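Local coordinates for protein beta-ketoacyl synthase (Burkholderia phymatum, PDB 4EWG) that probably catalyses the condensation step that makes 3-oxoacyl-[acyl-carrier-protein], as other beta-ketoacyl synthases of the thiolase-like superfamily do, at residues 44-49 / 199-204; 48-53 / 205-210; 173-178 / 404-409; 265-270 / 281-286. One frame throughout, in Å; residues are numbered along the deposited sequence.

In the fold
The four contacts form two groups. Interactions 1 and 2 share S48 and L49, their centres 7 Å apart, and dock the loop between strands 38-39 and 53-54 along helix 200-207. Interactions 3 and 4, centres 13 Å apart, meet in the large mixed sheet, where strands 259-268 and 402-409 are neighbours, with helices 170-183 and 278-291 on its two faces. Along the chain, interaction 4 is nested inside the span closed by interaction 3, whereas 1 and 3 interleave. About 32 Å separates the centres of interactions 1 and 3, yet all four contacts reach the second subunit, so both a peripheral loop and the central sheet are joined to the dimer interface.

Interaction 1 of 4, residues 44-49 / 199-204; sequences DYFESL and SGPAVA
F46 and L49 are the two side chains that carry segment 44-49 onto the N-terminal part of helix 200-207. The helix start is prepared by S199 at the N-cap position: its OG accepts a capping hydrogen bond from A202 N at 3.1 Å, with an N-H...O angle of 159°. G200 then meets the F46 ring through bare backbone, its CA 3.6 Å from F46 CE2 and 3.8 Å from F46 CZ. With no side chain on G200, the ring can come this close to the helix. The F46 ring also has Y45 CD2 over one face, 3.6 Å above the plane and displaced toward the rim. P201 follows with a looser approach, its CD 4.4 Å from F46 CZ. V203 points toward the loop but stays marginal, and its side chain packs on T51. At A204 the partner changes to L49, whose CD2 lies 3.8 Å from A204 CA and 4.1 Å from A204 CB. In L49, CG lies beside the backbone N and anti to the carbonyl carbon (chi1 -77°), and the extended chain beyond carries CD2 to the helix. No hydrogen bond crosses, so apolar fit alone holds the two segments together, while the second subunit adds polar bonds (E47 to M131, Y45 to L126) and packing (F46 on M125, P201 on F122).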
loop_
_atom_site.group_PDB
_atom_site.type_symbol
_atom_site.label_atom_id
_atom_site.label_comp_id
_atom_site.label_asym_id
_atom_site.label_seq_id
_atom_site.Cartn_x
_atom_site.Cartn_y
_atom_site.Cartn_z
ATOM N N ASP A 44 -15.266 10.393 -25.943
ATOM C CA ASP A 44 -15.267 11.657 -26.688
ATOM C C ASP A 44 -15.539 12.844 -25.745
ATOM O O ASP A 44 -15.269 13.994 -26.065
ATOM C CB ASP A 44 -16.301 11.622 -27.817
ATOM C CG ASP A 44 -16.015 12.636 -28.874
ATOM O OD1 ASP A 44 -15.002 12.453 -29.576
ATOM O OD2 ASP A 44 -16.772 13.611 -29.016
ATOM N N TYR A 45 -16.100 12.546 -24.585
ATOM C CA TYR A 45 -16.250 13.519 -23.529
ATOM C C TYR A 45 -14.891 14.118 -23.115
ATOM O O TYR A 45 -14.807 15.283 -22.773
ATOM C CB TYR A 45 -16.905 12.830 -22.345
ATOM C CG TYR A 45 -17.042 13.647 -21.080
ATOM C CD1 TYR A 45 -18.114 14.524 -20.905
ATOM C CD2 TYR A 45 -16.130 13.497 -20.033
ATOM C CE1 TYR A 45 -18.253 15.256 -19.730
ATOM C CE2 TYR A 45 -16.264 14.214 -18.860
ATOM C CZ TYR A 45 -17.319 15.101 -18.719
ATOM O OH TYR A 45 -17.447 15.812 -17.548
ATOM N N PHE A 46 -13.828 13.327 -23.164
ATOM C CA PHE A 46 -12.524 13.779 -22.661
ATOM C C PHE A 46 -11.756 14.557 -23.713
ATOM O O PHE A 46 -11.844 14.254 -24.890
ATOM C CB PHE A 46 -11.715 12.591 -22.132
ATOM C CG PHE A 46 -12.358 11.935 -20.956
ATOM C CD1 PHE A 46 -12.528 12.644 -19.756
ATOM C CD2 PHE A 46 -12.878 10.649 -21.053
ATOM C CE1 PHE A 46 -13.158 12.069 -18.679
ATOM C CE2 PHE A 46 -13.522 10.072 -19.961
ATOM C CZ PHE A 46 -13.649 10.775 -18.780
ATOM N N GLU A 47 -11.011 15.562 -23.270
ATOM C CA GLU A 47 -10.367 16.493 -24.196
ATOM C C GLU A 47 -9.331 15.780 -25.080
ATOM O O GLU A 47 -9.442 15.792 -26.288
ATOM C CB GLU A 47 -9.711 17.648 -23.442
ATOM C CG GLU A 47 -9.411 18.853 -24.316
ATOM C CD GLU A 47 -8.701 19.982 -23.565
ATOM O OE1 GLU A 47 -8.544 19.895 -22.335
ATOM O OE2 GLU A 47 -8.298 20.969 -24.204
ATOM N N SER A 48 -8.369 15.105 -24.460
ATOM C CA SER A 48 -7.184 14.653 -25.171
ATOM C C SER A 48 -6.865 13.188 -24.955
ATOM O O SER A 48 -5.778 12.884 -24.512
ATOM C CB SER A 48 -5.992 15.504 -24.712
ATOM O OG SER A 48 -6.376 16.869 -24.659
ATOM N N LEU A 49 -7.801 12.280 -25.257
ATOM C CA LEU A 49 -7.480 10.843 -25.312
ATOM C C LEU A 49 -7.420 10.417 -26.765
ATOM O O LEU A 49 -8.320 10.712 -27.522
ATOM C CB LEU A 49 -8.518 10.011 -24.615
ATOM C CG LEU A 49 -8.458 9.991 -23.091
ATOM C CD1 LEU A 49 -9.591 9.124 -22.577
ATOM C CD2 LEU A 49 -7.104 9.500 -22.616
ATOM N N SER A 199 -12.002 3.894 -15.883
ATOM C CA SER A 199 -12.343 5.304 -16.010
ATOM C C SER A 199 -11.453 5.981 -17.051
ATOM O O SER A 199 -10.411 5.452 -17.439
ATOM C CB SER A 199 -12.167 6.022 -14.679
ATOM O OG SER A 199 -10.786 6.154 -14.380
ATOM N N GLY A 200 -11.871 7.168 -17.479
ATOM C CA GLY A 200 -11.092 7.948 -18.420
ATOM C C GLY A 200 -9.693 8.238 -17.881
ATOM O O GLY A 200 -8.709 7.991 -18.555
ATOM N N PRO A 201 -9.617 8.747 -16.660
ATOM C CA PRO A 201 -8.331 8.986 -16.035
ATOM C C PRO A 201 -7.446 7.760 -15.964
ATOM O O PRO A 201 -6.243 7.876 -16.168
ATOM C CB PRO A 201 -8.701 9.460 -14.628
ATOM C CG PRO A 201 -10.021 10.095 -14.816
ATOM C CD PRO A 201 -10.726 9.264 -15.846
ATOM N N ALA A 202 -8.017 6.604 -15.656
ATOM C CA ALA A 202 -7.235 5.376 -15.621
ATOM C C ALA A 202 -6.594 5.156 -17.009
ATOM O O ALA A 202 -5.456 4.758 -17.095
ATOM C CB ALA A 202 -8.095 4.181 -15.214
ATOM N N VAL A 203 -7.330 5.431 -18.089
ATOM C CA VAL A 203 -6.773 5.259 -19.420
ATOM C C VAL A 203 -5.747 6.358 -19.754
ATOM O O VAL A 203 -4.713 6.069 -20.332
ATOM C CB VAL A 203 -7.837 5.173 -20.511
ATOM C CG1 VAL A 203 -7.175 4.973 -21.856
ATOM C CG2 VAL A 203 -8.744 3.990 -20.232
ATOM N N ALA A 204 -6.022 7.590 -19.339
ATOM C CA ALA A 204 -5.064 8.715 -19.541
ATOM C C ALA A 204 -3.650 8.408 -19.014
ATOM O O ALA A 204 -2.655 8.870 -19.583
ATOM C CB ALA A 204 -5.594 9.980 -18.881
#

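Interaction 2 of 4, residues 48-53 / 205-210; sequences SLHTRL and VFDTLY
H50 and T51 offer consecutive backbone N-H groups to the carboxylate of D207, near the end of a helix that finishes in a Schellman motif at Y210. The first bond is short and nearly straight: H50 N to D207 OD2 is 2.8 Å with an N-H...O angle of 169°, and the oxygen is met on its syn side, somewhat out of the carboxylate plane. T51 N reaches D207 OD1 at 3.1 Å, approaching from above that plane, 35° out of it. Aliphatic carbon packs beside the aspartate, L49 CD2 lying 3.6 Å from D207 CB and T51 CG2 3.6 Å from D207 OD1. The imidazole of H50 lies across the carboxylate, the two planes 42° apart, without an ND1 bond to it; a bound imidazole molecule lies about 3 Å from the H50 side chain. H50 CE1 comes within 4.3 Å of Y210 CE2. A second shell sets these groups in place. D207 OD1 also bonds T212 OG1, so both loop N-H groups and a hydroxyl grip one buried carboxylate, which would probably favour its charged form. T51 OG1 bonds S213 O, and N216 bonds the backbone of H50 and R52. The loop's own curvature is held by an ST turn, T51 OG1 accepting from L53 N, and by R52 NH1, which bonds L49 O at 2.8 Å and T51 O at 2.9 Å.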
loop_
_atom_site.group_PDB
_atom_site.type_symbol
_atom_site.label_atom_id
_atom_site.label_comp_id
_atom_site.label_asym_id
_atom_site.label_seq_id
_atom_site.Cartn_x
_atom_site.Cartn_y
_atom_site.Cartn_z
ATOM N N SER A 48 -8.369 15.105 -24.460
ATOM C CA SER A 48 -7.184 14.653 -25.171
ATOM C C SER A 48 -6.865 13.188 -24.955
ATOM O O SER A 48 -5.778 12.884 -24.512
ATOM C CB SER A 48 -5.992 15.504 -24.712
ATOM O OG SER A 48 -6.376 16.869 -24.659
ATOM N N LEU A 49 -7.801 12.280 -25.257
ATOM C CA LEU A 49 -7.480 10.843 -25.312
ATOM C C LEU A 49 -7.420 10.417 -26.765
ATOM O O LEU A 49 -8.320 10.712 -27.522
ATOM C CB LEU A 49 -8.518 10.011 -24.615
ATOM C CG LEU A 49 -8.458 9.991 -23.091
ATOM C CD1 LEU A 49 -9.591 9.124 -22.577
ATOM C CD2 LEU A 49 -7.104 9.500 -22.616
ATOM N N HIS A 50 -6.349 9.731 -27.135
ATOM C CA HIS A 50 -6.194 9.208 -28.467
ATOM C C HIS A 50 -6.914 7.921 -28.613
ATOM O O HIS A 50 -7.607 7.698 -29.606
ATOM C CB HIS A 50 -4.722 9.035 -28.780
ATOM C CG HIS A 50 -3.958 10.348 -28.804
ATOM N ND1 HIS A 50 -2.963 10.637 -27.928
ATOM C CD2 HIS A 50 -4.124 11.463 -29.582
ATOM C CE1 HIS A 50 -2.498 11.873 -28.177
ATOM N NE2 HIS A 50 -3.215 12.385 -29.175
ATOM N N THR A 51 -6.799 7.043 -27.622
ATOM C CA THR A 51 -7.493 5.756 -27.726
ATOM C C THR A 51 -8.994 5.910 -27.524
ATOM O O THR A 51 -9.432 6.745 -26.770
ATOM C CB THR A 51 -6.948 4.691 -26.760
ATOM O OG1 THR A 51 -7.458 3.408 -27.138
ATOM C CG2 THR A 51 -7.330 4.971 -25.344
ATOM N N ARG A 52 -9.753 5.065 -28.215
ATOM C CA ARG A 52 -11.166 4.853 -27.941
ATOM C C ARG A 52 -11.450 3.369 -27.641
ATOM O O ARG A 52 -12.539 2.868 -27.928
ATOM C CB ARG A 52 -12.004 5.334 -29.138
ATOM C CG ARG A 52 -11.968 6.843 -29.340
ATOM C CD ARG A 52 -12.699 7.537 -28.209
ATOM N NE ARG A 52 -12.684 8.986 -28.342
ATOM C CZ ARG A 52 -11.733 9.785 -27.877
ATOM N NH1 ARG A 52 -10.684 9.295 -27.246
ATOM N NH2 ARG A 52 -11.833 11.089 -28.059
ATOM N N LEU A 53 -10.471 2.671 -27.070
ATOM C CA LEU A 53 -10.625 1.229 -26.772
ATOM C C LEU A 53 -10.564 0.936 -25.274
ATOM O O LEU A 53 -9.803 1.574 -24.553
ATOM C CB LEU A 53 -9.515 0.435 -27.462
ATOM C CG LEU A 53 -9.369 0.638 -28.971
ATOM C CD1 LEU A 53 -8.070 0.018 -29.478
ATOM C CD2 LEU A 53 -10.583 0.038 -29.643
ATOM N N VAL A 205 -3.570 7.677 -17.903
ATOM C CA VAL A 205 -2.268 7.248 -17.314
ATOM C C VAL A 205 -1.343 6.670 -18.410
ATOM O O VAL A 205 -0.198 7.056 -18.559
ATOM C CB VAL A 205 -2.478 6.179 -16.211
ATOM C CG1 VAL A 205 -1.180 5.543 -15.780
ATOM C CG2 VAL A 205 -3.206 6.767 -15.015
ATOM N N PHE A 206 -1.883 5.752 -19.177
ATOM C CA PHE A 206 -1.148 5.117 -20.251
ATOM C C PHE A 206 -1.246 5.865 -21.593
ATOM O O PHE A 206 -0.296 5.852 -22.380
ATOM C CB PHE A 206 -1.636 3.689 -20.382
ATOM C CG PHE A 206 -1.466 2.911 -19.127
ATOM C CD1 PHE A 206 -0.221 2.371 -18.792
ATOM C CD2 PHE A 206 -2.524 2.760 -18.223
ATOM C CE1 PHE A 206 -0.055 1.660 -17.605
ATOM C CE2 PHE A 206 -2.354 2.057 -17.008
ATOM C CZ PHE A 206 -1.115 1.499 -16.711
ATOM N N ASP A 207 -2.386 6.483 -21.865
ATOM C CA ASP A 207 -2.561 7.243 -23.111
ATOM C C ASP A 207 -1.562 8.407 -23.211
ATOM O O ASP A 207 -1.010 8.648 -24.273
ATOM C CB ASP A 207 -4.002 7.750 -23.263
ATOM C CG ASP A 207 -4.358 8.088 -24.707
ATOM O OD1 ASP A 207 -4.444 7.158 -25.544
ATOM O OD2 ASP A 207 -4.572 9.265 -25.018
ATOM N N THR A 208 -1.304 9.086 -22.096
ATOM C CA THR A 208 -0.331 10.170 -22.073
ATOM C C THR A 208 1.100 9.682 -22.253
ATOM O O THR A 208 1.971 10.479 -22.517
ATOM C CB THR A 208 -0.389 10.975 -20.766
ATOM O OG1 THR A 208 -0.128 10.097 -19.657
ATOM C CG2 THR A 208 -1.780 11.637 -20.593
ATOM N N LEU A 209 1.343 8.390 -22.068
ATOM C CA LEU A 209 2.645 7.793 -22.344
ATOM C C LEU A 209 2.727 7.263 -23.761
ATOM O O LEU A 209 3.720 6.670 -24.124
ATOM C CB LEU A 209 2.940 6.633 -21.341
ATOM C CG LEU A 209 3.157 7.016 -19.860
ATOM C CD1 LEU A 209 3.166 5.782 -18.937
ATOM C CD2 LEU A 209 4.431 7.838 -19.669
ATOM N N TYR A 210 1.676 7.450 -24.560
ATOM C CA TYR A 210 1.557 6.794 -25.876
ATOM C C TYR A 210 1.696 5.269 -25.801
ATOM O O TYR A 210 2.233 4.666 -26.704
ATOM C CB TYR A 210 2.575 7.347 -26.879
ATOM C CG TYR A 210 2.493 8.833 -26.989
ATOM C CD1 TYR A 210 3.162 9.637 -26.070
ATOM C CD2 TYR A 210 1.724 9.453 -28.004
ATOM C CE1 TYR A 210 3.071 11.004 -26.124
ATOM C CE2 TYR A 210 1.650 10.837 -28.088
ATOM C CZ TYR A 210 2.329 11.609 -27.127
ATOM O OH TYR A 210 2.273 12.974 -27.126
#

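Interaction 3 of 4, residues 173-178 / 404-409; sequences QAIGYA and TSLIFR
The ring of F408 is approached at its edge, near its plane, by CG2 of I175, with 4.5 Å between I175 CG2 and F408 CE1. A second flat group, the amide of Q173, makes its bonds beyond the strand: OE1 with S166 OG, and NE2 with the carbonyl of I161 in the second subunit. Aliphatic carbon makes the closer contacts. I175 CG2 stands 4.0 Å from L406 CD2, the two side chains crossing at about a right angle. This methyl is anti to the backbone N of I175 (chi1 -66° for CG1), and it serves both L406 and F408. L406 CD2 also reaches G176 CA, 4.2 Å away, so the leucine sits against bare helix backbone. Nearer the start of both segments, Q173 CG touches T404 CG2 at 3.8 Å, while T404 OG1 turns to S172 OG. The segment axes approach to 9.0 Å with 61° between their N-to-C directions, so the helix runs across the strand and not along it. Helix 170-183 thus covers one face of strand 402-409, an arrangement consistent with the central helical layer of the thiolase fold. Helix 278-291 receives S405 and I407 from the other face, with strands 259-268 and 391-398 alongside.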
loop_
_atom_site.group_PDB
_atom_site.type_symbol
_atom_site.label_atom_id
_atom_site.label_comp_id
_atom_site.label_asym_id
_atom_site.label_seq_id
_atom_site.Cartn_x
_atom_site.Cartn_y
_atom_site.Cartn_z
ATOM N N GLN A 173 1.583 -8.438 -5.654
ATOM C CA GLN A 173 2.149 -8.157 -4.340
ATOM C C GLN A 173 1.200 -8.598 -3.213
ATOM O O GLN A 173 1.657 -9.053 -2.158
ATOM C CB GLN A 173 2.517 -6.682 -4.171
ATOM C CG GLN A 173 3.761 -6.278 -4.978
ATOM C CD GLN A 173 4.369 -4.946 -4.535
ATOM O OE1 GLN A 173 3.655 -3.971 -4.318
ATOM N NE2 GLN A 173 5.675 -4.913 -4.387
ATOM N N ALA A 174 -0.105 -8.479 -3.437
ATOM C CA ALA A 174 -1.067 -8.919 -2.439
ATOM C C ALA A 174 -0.855 -10.399 -2.210
ATOM O O ALA A 174 -0.698 -10.828 -1.079
ATOM C CB ALA A 174 -2.507 -8.591 -2.843
ATOM N N ILE A 175 -0.792 -11.168 -3.285
ATOM C CA ILE A 175 -0.658 -12.613 -3.175
ATOM C C ILE A 175 0.668 -12.934 -2.504
ATOM O O ILE A 175 0.702 -13.697 -1.523
ATOM C CB ILE A 175 -0.839 -13.347 -4.567
ATOM C CG1 ILE A 175 -2.281 -13.161 -5.045
ATOM C CG2 ILE A 175 -0.477 -14.859 -4.512
ATOM C CD1 ILE A 175 -2.546 -13.478 -6.498
ATOM N N GLY A 176 1.737 -12.291 -2.969
ATOM C CA GLY A 176 3.071 -12.568 -2.452
ATOM C C GLY A 176 3.245 -12.214 -0.994
ATOM O O GLY A 176 3.769 -12.992 -0.201
ATOM N N TYR A 177 2.853 -11.010 -0.633
ATOM C CA TYR A 177 3.033 -10.571 0.726
ATOM C C TYR A 177 2.048 -11.288 1.683
ATOM O O TYR A 177 2.405 -11.606 2.798
ATOM C CB TYR A 177 2.900 -9.023 0.840
ATOM C CG TYR A 177 4.003 -8.194 0.140
ATOM C CD1 TYR A 177 5.303 -8.674 0.011
ATOM C CD2 TYR A 177 3.731 -6.925 -0.348
ATOM C CE1 TYR A 177 6.291 -7.915 -0.585
ATOM C CE2 TYR A 177 4.699 -6.160 -0.954
ATOM C CZ TYR A 177 5.987 -6.642 -1.066
ATOM O OH TYR A 177 6.963 -5.874 -1.693
ATOM N N ALA A 178 0.845 -11.594 1.218
ATOM C CA ALA A 178 -0.094 -12.432 2.031
ATOM C C ALA A 178 0.542 -13.809 2.269
ATOM O O ALA A 178 0.537 -14.348 3.380
ATOM C CB ALA A 178 -1.467 -12.555 1.359
ATOM N N THR A 404 7.278 -8.528 -9.970
ATOM C CA THR A 404 6.842 -9.687 -9.184
ATOM C C THR A 404 6.805 -10.944 -10.015
ATOM O O THR A 404 6.488 -10.919 -11.193
ATOM C CB THR A 404 5.436 -9.494 -8.584
ATOM O OG1 THR A 404 4.475 -9.352 -9.649
ATOM C CG2 THR A 404 5.392 -8.273 -7.720
ATOM N N SER A 405 7.151 -12.047 -9.363
ATOM C CA SER A 405 7.132 -13.381 -9.955
ATOM C C SER A 405 6.549 -14.344 -8.915
ATOM O O SER A 405 7.033 -14.413 -7.790
ATOM C CB SER A 405 8.552 -13.799 -10.324
ATOM O OG SER A 405 8.576 -15.057 -10.926
ATOM N N LEU A 406 5.518 -15.074 -9.297
ATOM C CA LEU A 406 4.853 -16.026 -8.409
ATOM C C LEU A 406 5.013 -17.397 -8.968
ATOM O O LEU A 406 4.768 -17.595 -10.167
ATOM C CB LEU A 406 3.368 -15.704 -8.306
ATOM C CG LEU A 406 3.038 -14.469 -7.482
ATOM C CD1 LEU A 406 1.614 -13.959 -7.834
ATOM C CD2 LEU A 406 3.221 -14.759 -5.993
ATOM N N ILE A 407 5.360 -18.356 -8.110
ATOM C CA ILE A 407 5.393 -19.751 -8.492
ATOM C C ILE A 407 4.332 -20.581 -7.726
ATOM O O ILE A 407 4.315 -20.619 -6.474
ATOM C CB ILE A 407 6.795 -20.379 -8.272
ATOM C CG1 ILE A 407 7.849 -19.632 -9.109
ATOM C CG2 ILE A 407 6.774 -21.862 -8.666
ATOM C CD1 ILE A 407 9.298 -20.036 -8.860
ATOM N N PHE A 408 3.481 -21.283 -8.502
ATOM C CA PHE A 408 2.458 -22.155 -7.966
ATOM C C PHE A 408 2.805 -23.636 -8.248
ATOM O O PHE A 408 3.222 -24.008 -9.358
ATOM C CB PHE A 408 1.098 -21.824 -8.587
ATOM C CG PHE A 408 0.688 -20.411 -8.397
ATOM C CD1 PHE A 408 0.455 -19.916 -7.131
ATOM C CD2 PHE A 408 0.567 -19.558 -9.479
ATOM C CE1 PHE A 408 0.100 -18.596 -6.933
ATOM C CE2 PHE A 408 0.203 -18.228 -9.291
ATOM C CZ PHE A 408 -0.032 -17.749 -8.016
ATOM N N ARG A 409 2.618 -24.467 -7.244
ATOM C CA ARG A 409 2.868 -25.888 -7.381
ATOM C C ARG A 409 1.556 -26.627 -7.648
ATOM O O ARG A 409 0.517 -26.340 -7.032
ATOM C CB ARG A 409 3.546 -26.449 -6.128
ATOM C CG ARG A 409 3.532 -27.953 -6.121
ATOM C CD ARG A 409 4.358 -28.598 -5.036
ATOM N NE ARG A 409 4.652 -29.933 -5.510
ATOM C CZ ARG A 409 5.532 -30.746 -4.949
ATOM N NH1 ARG A 409 6.176 -30.397 -3.840
ATOM N NH2 ARG A 409 5.747 -31.929 -5.486
#

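Interaction 4 of 4, residues 265-270 / 281-286; sequences GCNSDG and MARAMQ
N267 and A284 make the tightest van der Waals contact here, N267 OD1 lying 3.2 Å from A284 CB. The amide is raised toward the helix by a CG set between the backbone N and carbonyl carbon (chi1 72°), and its ND2 touches R283 CB at 3.7 Å. Farther back on the strand, G265 CA comes 3.6 Å from A284 O, which the lack of a side chain on G265 permits. D269 OD1 passes 4.1 Å from M281 CG. No hydrogen bond links the two segments; polar ends are satisfied nearby instead. N267 ND2 bonds T280 O, and its OD1 accepts from N403 ND2; D269 OD1 is held by T280 OG1 and N403 ND2, its OD2 by T277 N. Both thus join the end of strand 259-268 and the residue beyond to the start of helix 278-291, T277 lying just before it, and to N403 of neighbouring strand 402-409. Along the helix, R283 NH1 meets Q286 OE1 at 2.7 Å and forms a salt bridge with E290. The segment axes are nearly antiparallel, at 157° and 6.6 Å apart, as expected for the strand-to-helix half of a beta-alpha-beta crossover from strand 259-268 to parallel strand 299-303 in the thiolase-like fold.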
loop_
_atom_site.group_PDB
_atom_site.type_symbol
_atom_site.label_atom_id
_atom_site.label_comp_id
_atom_site.label_asym_id
_atom_site.label_seq_id
_atom_site.Cartn_x
_atom_site.Cartn_y
_atom_site.Cartn_z
ATOM N N GLY A 265 9.034 -13.738 -5.757
ATOM C CA GLY A 265 10.185 -12.844 -5.940
ATOM C C GLY A 265 9.659 -11.440 -6.234
ATOM O O GLY A 265 8.690 -11.277 -6.981
ATOM N N CYS A 266 10.265 -10.448 -5.594
ATOM C CA CYS A 266 9.881 -9.099 -5.766
ATOM C C CYS A 266 11.061 -8.182 -5.667
ATOM O O CYS A 266 11.804 -8.209 -4.671
ATOM C CB CYS A 266 8.837 -8.724 -4.720
ATOM S SG CYS A 266 8.226 -7.044 -4.930
ATOM N N ASN A 267 11.238 -7.370 -6.700
ATOM C CA ASN A 267 12.301 -6.380 -6.752
ATOM C C ASN A 267 11.895 -5.174 -7.599
ATOM O O ASN A 267 10.748 -5.063 -7.992
ATOM C CB ASN A 267 13.625 -7.008 -7.254
ATOM C CG ASN A 267 13.614 -7.335 -8.731
ATOM O OD1 ASN A 267 12.573 -7.299 -9.386
ATOM N ND2 ASN A 267 14.782 -7.650 -9.267
ATOM N N SER A 268 12.827 -4.254 -7.815
ATOM C CA SER A 268 12.627 -3.185 -8.798
ATOM C C SER A 268 13.857 -2.904 -9.655
ATOM O O SER A 268 15.000 -3.217 -9.286
ATOM C CB SER A 268 12.123 -1.902 -8.160
ATOM O OG SER A 268 12.653 -1.776 -6.888
ATOM N N ASP A 269 13.591 -2.310 -10.814
ATOM C CA ASP A 269 14.635 -1.974 -11.777
ATOM C C ASP A 269 15.564 -0.865 -11.287
ATOM O O ASP A 269 16.705 -0.807 -11.702
ATOM C CB ASP A 269 14.025 -1.518 -13.105
ATOM C CG ASP A 269 13.196 -2.606 -13.812
ATOM O OD1 ASP A 269 13.389 -3.815 -13.512
ATOM O OD2 ASP A 269 12.368 -2.225 -14.700
ATOM N N GLY A 270 15.057 0.020 -10.434
ATOM C CA GLY A 270 15.779 1.180 -9.980
ATOM C C GLY A 270 16.414 2.028 -11.083
ATOM O O GLY A 270 17.522 2.556 -10.902
ATOM N N MET A 281 14.137 -7.561 -14.234
ATOM C CA MET A 281 12.924 -8.364 -14.451
ATOM C C MET A 281 13.275 -9.860 -14.337
ATOM O O MET A 281 12.595 -10.609 -13.647
ATOM C CB MET A 281 12.291 -8.061 -15.818
ATOM C CG MET A 281 11.721 -6.644 -15.937
ATOM S SD MET A 281 11.527 -6.082 -17.648
ATOM C CE MET A 281 9.942 -6.799 -18.096
ATOM N N ALA A 282 14.370 -10.270 -14.987
ATOM C CA ALA A 282 14.874 -11.655 -14.875
ATOM C C ALA A 282 15.166 -11.983 -13.420
ATOM O O ALA A 282 14.791 -13.034 -12.922
ATOM C CB ALA A 282 16.127 -11.876 -15.750
ATOM N N ARG A 283 15.840 -11.060 -12.738
ATOM C CA ARG A 283 16.267 -11.282 -11.333
ATOM C C ARG A 283 15.067 -11.549 -10.425
ATOM O O ARG A 283 15.137 -12.383 -9.509
ATOM C CB ARG A 283 17.100 -10.085 -10.851
ATOM C CG ARG A 283 17.670 -10.176 -9.439
ATOM C CD ARG A 283 18.682 -11.299 -9.272
ATOM N NE ARG A 283 18.983 -11.537 -7.856
ATOM C CZ ARG A 283 19.229 -12.734 -7.302
ATOM N NH1 ARG A 283 19.176 -13.868 -8.016
ATOM N NH2 ARG A 283 19.490 -12.805 -5.999
ATOM N N ALA A 284 13.946 -10.883 -10.694
ATOM C CA ALA A 284 12.720 -11.151 -9.962
ATOM C C ALA A 284 12.268 -12.634 -10.120
ATOM O O ALA A 284 11.881 -13.288 -9.135
ATOM C CB ALA A 284 11.627 -10.193 -10.406
ATOM N N MET A 285 12.334 -13.150 -11.348
ATOM C CA MET A 285 12.036 -14.549 -11.618
ATOM C C MET A 285 12.979 -15.491 -10.836
ATOM O O MET A 285 12.515 -16.463 -10.207
ATOM C CB MET A 285 12.134 -14.830 -13.126
ATOM C CG MET A 285 11.253 -13.938 -13.993
ATOM S SD MET A 285 11.387 -14.333 -15.746
ATOM C CE MET A 285 10.703 -12.864 -16.511
ATOM N N GLN A 286 14.283 -15.188 -10.863
ATOM C CA GLN A 286 15.329 -15.921 -10.101
ATOM C C GLN A 286 15.040 -15.922 -8.617
ATOM O O GLN A 286 15.178 -16.932 -7.951
ATOM C CB GLN A 286 16.718 -15.215 -10.227
ATOM C CG GLN A 286 17.651 -15.534 -11.379
ATOM C CD GLN A 286 18.779 -14.452 -11.521
ATOM O OE1 GLN A 286 19.639 -14.284 -10.605
ATOM N NE2 GLN A 286 18.755 -13.685 -12.658
#